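Local coordinates for phosphoenolpyruvate-protein phosphotransferase (Acinetobacter sp., PDB 3CI6) that probably transfers a phosphoryl group from phosphoenolpyruvate to a histidine of a partner protein in a phosphotransferase system, represented here by its GAF domain, at residues V85-S98 and Y114-V128. Residues are numbered along the deposited sequence; the frame is centred on the assembly and turned at random.
Sequences VGQREEIVNLENAS and YNSFLGVPVMYRRKV
Val92 and Leu94 of the short edge strand 92-94 run antiparallel to strand 116-124, each in a hydrogen-bonded pair, Val92 with Gly119 and Leu94 with Phe117; two N-H···O bonds close each pair, four in all, and a fifth backbone bond, from Ala97 N to Asn115 O (2.7 Å), carries the pairing past the strand's end. Behind Gly119 the helix end packs close: Val85 CG2 sits 4.0 Å from Gly119 CA, directly against the glycine backbone, and also meets the edge of the Phe117 ring at CE1. The other methyl, CG1, held anti to the backbone N (chi1 171°), presses on Pro121, 3.6 Å from its N. Ala97 CB packs on Phe117 CB at 4.0 Å. Across the sheet, Leu118 CD1 fits between Ile91 CG2 and Asn93 CB, 3.8 Å from each.

Glu89, which leaves the helix with positive phi, extends its chain over the bent selenomethionine Met123; in one of two modelled conformers, Met123 CE lies 3.6 Å from Glu89 OE1. The two carboxylate oxygens of Glu89 each accept a hydrogen bond from a different water, and both waters also donate to Arg126 O in the type I' turn 124-127, tying the helix end to the hairpin. At the far end Asn96 OD1 accepts from Ser98 N, which makes an Asx turn, and also from Ser98 OG, and Ser98 CB rests against Asn115 OD1.

In this GAF domain, strand 116-124 lies between edge strand 92-94 and strand 127-136. Val85 and Phe117 face the latter's Val131 and Val133, while Ile91 and Leu118 pack on the other face under helix 144-167, where Asn93 ND2 bonds to Glu147. The hairpin turn reaches the second subunit, Arg126 NE bonding to Ser21 O of that chain.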
loop_
_atom_site.group_PDB
_atom_site.type_symbol
_atom_site.label_atom_id
_atom_site.label_comp_id
_atom_site.label_asym_id
_atom_site.label_seq_id
_atom_site.Cartn_x
_atom_site.Cartn_y
_atom_site.Cartn_z
ATOM N N VAL B 85 7.098 -14.246 12.205
ATOM C CA VAL B 85 6.585 -12.971 11.724
ATOM C C VAL B 85 5.111 -13.152 11.357
ATOM O O VAL B 85 4.249 -12.336 11.696
ATOM C CB VAL B 85 7.348 -12.442 10.510
ATOM C CG1 VAL B 85 6.663 -11.245 9.890
ATOM C CG2 VAL B 85 8.819 -12.069 10.886
ATOM N N GLY B 86 4.805 -14.238 10.662
ATOM C CA GLY B 86 3.436 -14.522 10.265
ATOM C C GLY B 86 2.526 -14.853 11.413
ATOM O O GLY B 86 1.342 -14.442 11.426
ATOM N N GLN B 87 3.019 -15.609 12.397
ATOM C CA GLN B 87 2.206 -15.974 13.568
ATOM C C GLN B 87 1.911 -14.780 14.506
ATOM O O GLN B 87 0.768 -14.586 14.964
ATOM C CB GLN B 87 2.922 -17.055 14.388
ATOM C CG GLN B 87 3.016 -18.428 13.808
ATOM C CD GLN B 87 3.915 -19.367 14.685
ATOM O OE1 GLN B 87 5.042 -19.003 15.114
ATOM N NE2 GLN B 87 3.418 -20.538 14.950
ATOM N N ARG B 88 2.945 -13.987 14.767
ATOM C CA ARG B 88 2.816 -12.828 15.605
ATOM C C ARG B 88 2.210 -11.630 14.900
ATOM O O ARG B 88 1.767 -10.686 15.568
ATOM C CB ARG B 88 4.155 -12.467 16.191
ATOM C CG ARG B 88 4.640 -13.507 17.187
ATOM C CD ARG B 88 5.795 -12.985 18.064
ATOM N NE ARG B 88 5.310 -11.928 18.913
ATOM C CZ ARG B 88 4.633 -12.087 20.019
ATOM N NH1 ARG B 88 4.459 -13.271 20.580
ATOM N NH2 ARG B 88 4.152 -10.992 20.595
ATOM N N GLU B 89 2.224 -11.625 13.568
ATOM C CA GLU B 89 1.697 -10.492 12.795
ATOM C C GLU B 89 2.391 -9.188 13.176
ATOM O O GLU B 89 1.741 -8.134 13.269
ATOM C CB GLU B 89 0.167 -10.375 12.953
ATOM C CG GLU B 89 -0.536 -11.692 12.658
ATOM C CD GLU B 89 -2.044 -11.660 12.827
ATOM O OE1 GLU B 89 -2.626 -10.595 13.136
ATOM O OE2 GLU B 89 -2.636 -12.752 12.636
ATOM N N GLU B 90 3.702 -9.284 13.429
ATOM C CA GLU B 90 4.559 -8.184 13.920
ATOM C C GLU B 90 5.845 -8.182 13.083
ATOM O O GLU B 90 6.306 -9.228 12.670
ATOM C CB GLU B 90 5.003 -8.403 15.411
ATOM C CG GLU B 90 3.941 -8.283 16.492
ATOM C CD GLU B 90 4.362 -8.887 17.818
ATOM O OE1 GLU B 90 5.493 -9.391 17.929
ATOM O OE2 GLU B 90 3.525 -8.849 18.748
ATOM N N ILE B 91 6.422 -6.986 12.905
ATOM C CA ILE B 91 7.788 -6.832 12.453
ATOM C C ILE B 91 8.737 -7.513 13.449
ATOM O O ILE B 91 8.515 -7.412 14.676
ATOM C CB ILE B 91 8.222 -5.365 12.314
ATOM C CG1 ILE B 91 7.462 -4.720 11.169
ATOM C CG2 ILE B 91 9.736 -5.304 12.083
ATOM C CD1 ILE B 91 8.010 -3.350 10.807
ATOM N N VAL B 92 9.706 -8.239 12.904
ATOM C CA VAL B 92 10.821 -8.796 13.668
ATOM C C VAL B 92 12.095 -8.210 13.051
ATOM O O VAL B 92 12.520 -8.591 11.979
ATOM C CB VAL B 92 10.855 -10.307 13.631
ATOM C CG1 VAL B 92 12.078 -10.817 14.356
ATOM C CG2 VAL B 92 9.603 -10.897 14.243
ATOM N N ASN B 93 12.683 -7.249 13.766
ATOM C CA ASN B 93 13.836 -6.494 13.292
ATOM C C ASN B 93 14.985 -6.838 14.218
ATOM O O ASN B 93 15.072 -6.303 15.337
ATOM C CB ASN B 93 13.530 -5.015 13.278
ATOM C CG ASN B 93 14.687 -4.173 12.770
ATOM O OD1 ASN B 93 15.751 -4.720 12.419
ATOM N ND2 ASN B 93 14.494 -2.835 12.746
ATOM N N LEU B 94 15.820 -7.777 13.778
ATOM C CA LEU B 94 16.937 -8.300 14.543
ATOM C C LEU B 94 18.241 -7.768 13.983
ATOM O O LEU B 94 18.673 -8.141 12.887
ATOM C CB LEU B 94 16.978 -9.814 14.490
ATOM C CG LEU B 94 15.959 -10.536 15.337
ATOM C CD1 LEU B 94 16.146 -12.040 15.067
ATOM C CD2 LEU B 94 16.141 -10.185 16.799
ATOM N N GLU B 95 18.880 -6.929 14.765
ATOM C CA GLU B 95 20.152 -6.382 14.393
ATOM C C GLU B 95 21.161 -7.501 14.279
ATOM O O GLU B 95 21.942 -7.537 13.344
ATOM C CB GLU B 95 20.637 -5.377 15.438
ATOM C CG GLU B 95 22.000 -4.779 15.176
ATOM C CD GLU B 95 22.469 -3.815 16.232
ATOM O OE1 GLU B 95 21.741 -3.595 17.238
ATOM O OE2 GLU B 95 23.591 -3.288 16.055
ATOM N N ASN B 96 21.157 -8.388 15.267
ATOM C CA ASN B 96 22.096 -9.484 15.288
ATOM C C ASN B 96 21.321 -10.785 15.414
ATOM O O ASN B 96 20.971 -11.216 16.521
ATOM C CB ASN B 96 23.069 -9.300 16.436
ATOM C CG ASN B 96 24.203 -10.311 16.398
ATOM O OD1 ASN B 96 24.156 -11.253 15.609
ATOM N ND2 ASN B 96 25.204 -10.130 17.227
ATOM N N ALA B 97 21.031 -11.382 14.267
ATOM C CA ALA B 97 20.236 -12.571 14.211
ATOM C C ALA B 97 21.047 -13.810 14.566
ATOM O O ALA B 97 20.470 -14.877 14.745
ATOM C CB ALA B 97 19.620 -12.714 12.829
ATOM N N SER B 98 22.367 -13.672 14.689
ATOM C CA SER B 98 23.225 -14.805 15.071
ATOM C C SER B 98 22.840 -15.369 16.424
ATOM O O SER B 98 22.956 -16.570 16.654
ATOM C CB SER B 98 24.685 -14.385 15.098
ATOM O OG SER B 98 24.982 -13.642 16.274
ATOM N N TYR B 114 23.493 -14.979 7.071
ATOM C CA TYR B 114 23.018 -13.617 7.203
ATOM C C TYR B 114 22.756 -13.317 8.660
ATOM O O TYR B 114 21.812 -13.844 9.247
ATOM C CB TYR B 114 21.734 -13.415 6.373
ATOM C CG TYR B 114 21.949 -13.693 4.900
ATOM C CD1 TYR B 114 22.650 -12.822 4.121
ATOM C CD2 TYR B 114 21.408 -14.830 4.295
ATOM C CE1 TYR B 114 22.884 -13.075 2.777
ATOM C CE2 TYR B 114 21.609 -15.088 2.940
ATOM C CZ TYR B 114 22.355 -14.209 2.191
ATOM O OH TYR B 114 22.596 -14.443 0.851
ATOM N N ASN B 115 23.543 -12.410 9.221
ATOM C CA ASN B 115 23.464 -12.098 10.635
ATOM C C ASN B 115 22.562 -10.942 10.975
ATOM O O ASN B 115 22.503 -10.531 12.124
ATOM C CB ASN B 115 24.857 -11.851 11.191
ATOM C CG ASN B 115 25.678 -13.129 11.239
ATOM O OD1 ASN B 115 25.172 -14.180 11.641
ATOM N ND2 ASN B 115 26.881 -13.066 10.730
ATOM N N SER B 116 21.850 -10.404 9.985
ATOM C CA SER B 116 20.763 -9.467 10.255
ATOM C C SER B 116 19.495 -9.968 9.555
ATOM O O SER B 116 19.557 -10.525 8.470
ATOM C CB SER B 116 21.118 -8.062 9.769
ATOM O OG SER B 116 20.860 -7.945 8.381
ATOM N N PHE B 117 18.354 -9.775 10.213
ATOM C CA PHE B 117 17.069 -10.225 9.701
ATOM C C PHE B 117 16.041 -9.146 10.013
ATOM O O PHE B 117 15.887 -8.755 11.155
ATOM C CB PHE B 117 16.637 -11.505 10.416
ATOM C CG PHE B 117 15.274 -12.010 10.019
ATOM C CD1 PHE B 117 14.153 -11.586 10.701
ATOM C CD2 PHE B 117 15.098 -12.900 8.971
ATOM C CE1 PHE B 117 12.920 -12.044 10.382
ATOM C CE2 PHE B 117 13.836 -13.378 8.629
ATOM C CZ PHE B 117 12.747 -12.925 9.312
ATOM N N LEU B 118 15.329 -8.725 8.991
ATOM C CA LEU B 118 14.228 -7.790 9.136
ATOM C C LEU B 118 13.036 -8.358 8.390
ATOM O O LEU B 118 13.023 -8.413 7.162
ATOM C CB LEU B 118 14.625 -6.419 8.588
ATOM C CG LEU B 118 13.548 -5.364 8.403
ATOM C CD1 LEU B 118 12.683 -5.159 9.625
ATOM C CD2 LEU B 118 14.209 -4.017 7.983
ATOM N N GLY B 119 12.071 -8.869 9.145
ATOM C CA GLY B 119 10.875 -9.529 8.553
ATOM C C GLY B 119 9.648 -8.683 8.827
ATOM O O GLY B 119 9.474 -8.198 9.968
ATOM N N VAL B 120 8.820 -8.501 7.795
ATOM C CA VAL B 120 7.692 -7.605 7.851
ATOM C C VAL B 120 6.467 -8.380 7.346
ATOM O O VAL B 120 6.518 -8.986 6.270
ATOM C CB VAL B 120 7.922 -6.355 6.983
ATOM C CG1 VAL B 120 6.745 -5.432 7.134
ATOM C CG2 VAL B 120 9.210 -5.670 7.388
ATOM N N PRO B 121 5.399 -8.410 8.134
ATOM C CA PRO B 121 4.233 -9.176 7.660
ATOM C C PRO B 121 3.467 -8.418 6.590
ATOM O O PRO B 121 3.329 -7.192 6.657
ATOM C CB PRO B 121 3.394 -9.286 8.896
ATOM C CG PRO B 121 3.740 -8.089 9.680
ATOM C CD PRO B 121 5.164 -7.796 9.441
ATOM N N VAL B 122 2.936 -9.172 5.622
ATOM C CA VAL B 122 2.050 -8.632 4.574
ATOM C C VAL B 122 0.665 -9.067 5.031
ATOM O O VAL B 122 0.369 -10.268 5.070
ATOM C CB VAL B 122 2.413 -9.172 3.175
ATOM C CG1 VAL B 122 1.509 -8.498 2.173
ATOM C CG2 VAL B 122 3.885 -8.931 2.844
HETATM N N MSE B 123 -0.139 -8.078 5.431
HETATM C CA MSE B 123 -1.465 -8.284 6.032
HETATM C C MSE B 123 -2.567 -7.648 5.185
HETATM O O MSE B 123 -2.453 -6.486 4.831
HETATM C CB MSE B 123 -1.515 -7.616 7.400
HETATM C CG MSE B 123 -0.441 -8.045 8.385
HETATM SE SE MSE B 123 -0.497 -9.906 8.931
HETATM C CE MSE B 123 -2.338 -9.836 9.655
ATOM N N TYR B 124 -3.629 -8.400 4.904
ATOM C CA TYR B 124 -4.803 -7.884 4.220
ATOM C C TYR B 124 -6.041 -8.316 4.980
ATOM O O TYR B 124 -6.243 -9.475 5.210
ATOM C CB TYR B 124 -4.917 -8.425 2.800
ATOM C CG TYR B 124 -6.036 -7.834 2.033
ATOM C CD1 TYR B 124 -5.913 -6.591 1.408
ATOM C CD2 TYR B 124 -7.249 -8.506 1.924
ATOM C CE1 TYR B 124 -6.961 -6.048 0.711
ATOM C CE2 TYR B 124 -8.299 -7.943 1.229
ATOM C CZ TYR B 124 -8.136 -6.741 0.611
ATOM O OH TYR B 124 -9.215 -6.233 -0.088
ATOM N N ARG B 125 -6.873 -7.361 5.365
ATOM C CA ARG B 125 -8.108 -7.678 6.052
ATOM C C ARG B 125 -7.894 -8.655 7.199
ATOM O O ARG B 125 -8.625 -9.669 7.337
ATOM C CB ARG B 125 -9.121 -8.253 5.081
ATOM C CG ARG B 125 -10.504 -8.226 5.685
ATOM C CD ARG B 125 -11.616 -7.725 4.798
ATOM N NE ARG B 125 -11.250 -6.584 3.966
ATOM C CZ ARG B 125 -11.785 -6.362 2.761
ATOM N NH1 ARG B 125 -12.730 -7.188 2.285
ATOM N NH2 ARG B 125 -11.385 -5.308 2.036
ATOM N N ARG B 126 -6.883 -8.339 8.018
ATOM C CA ARG B 126 -6.498 -9.131 9.184
ATOM C C ARG B 126 -5.891 -10.500 8.882
ATOM O O ARG B 126 -5.597 -11.235 9.824
ATOM C CB ARG B 126 -7.651 -9.292 10.174
ATOM C CG ARG B 126 -8.233 -7.943 10.653
ATOM C CD ARG B 126 -9.350 -8.133 11.616
ATOM N NE ARG B 126 -9.751 -6.844 12.206
ATOM C CZ ARG B 126 -10.626 -6.739 13.187
ATOM N NH1 ARG B 126 -11.233 -7.802 13.659
ATOM N NH2 ARG B 126 -10.886 -5.559 13.691
ATOM N N LYS B 127 -5.695 -10.848 7.611
ATOM C CA LYS B 127 -5.125 -12.139 7.232
ATOM C C LYS B 127 -3.683 -11.977 6.740
ATOM O O LYS B 127 -3.365 -11.043 6.021
ATOM C CB LYS B 127 -5.958 -12.765 6.112
ATOM C CG LYS B 127 -5.542 -14.137 5.632
ATOM C CD LYS B 127 -6.555 -14.647 4.601
ATOM C CE LYS B 127 -6.152 -15.982 4.032
ATOM N NZ LYS B 127 -5.819 -16.944 5.097
ATOM N N VAL B 128 -2.804 -12.895 7.132
ATOM C CA VAL B 128 -1.425 -12.875 6.655
ATOM C C VAL B 128 -1.346 -13.418 5.239
ATOM O O VAL B 128 -1.801 -14.534 4.975
ATOM C CB VAL B 128 -0.513 -13.721 7.554
ATOM C CG1 VAL B 128 0.838 -13.852 6.907
ATOM C CG2 VAL B 128 -0.384 -13.042 8.893
HETATM O O HOH W 1 -5.139 -10.097 12.464
HETATM O O HOH W 2 -4.726 -13.477 10.938
#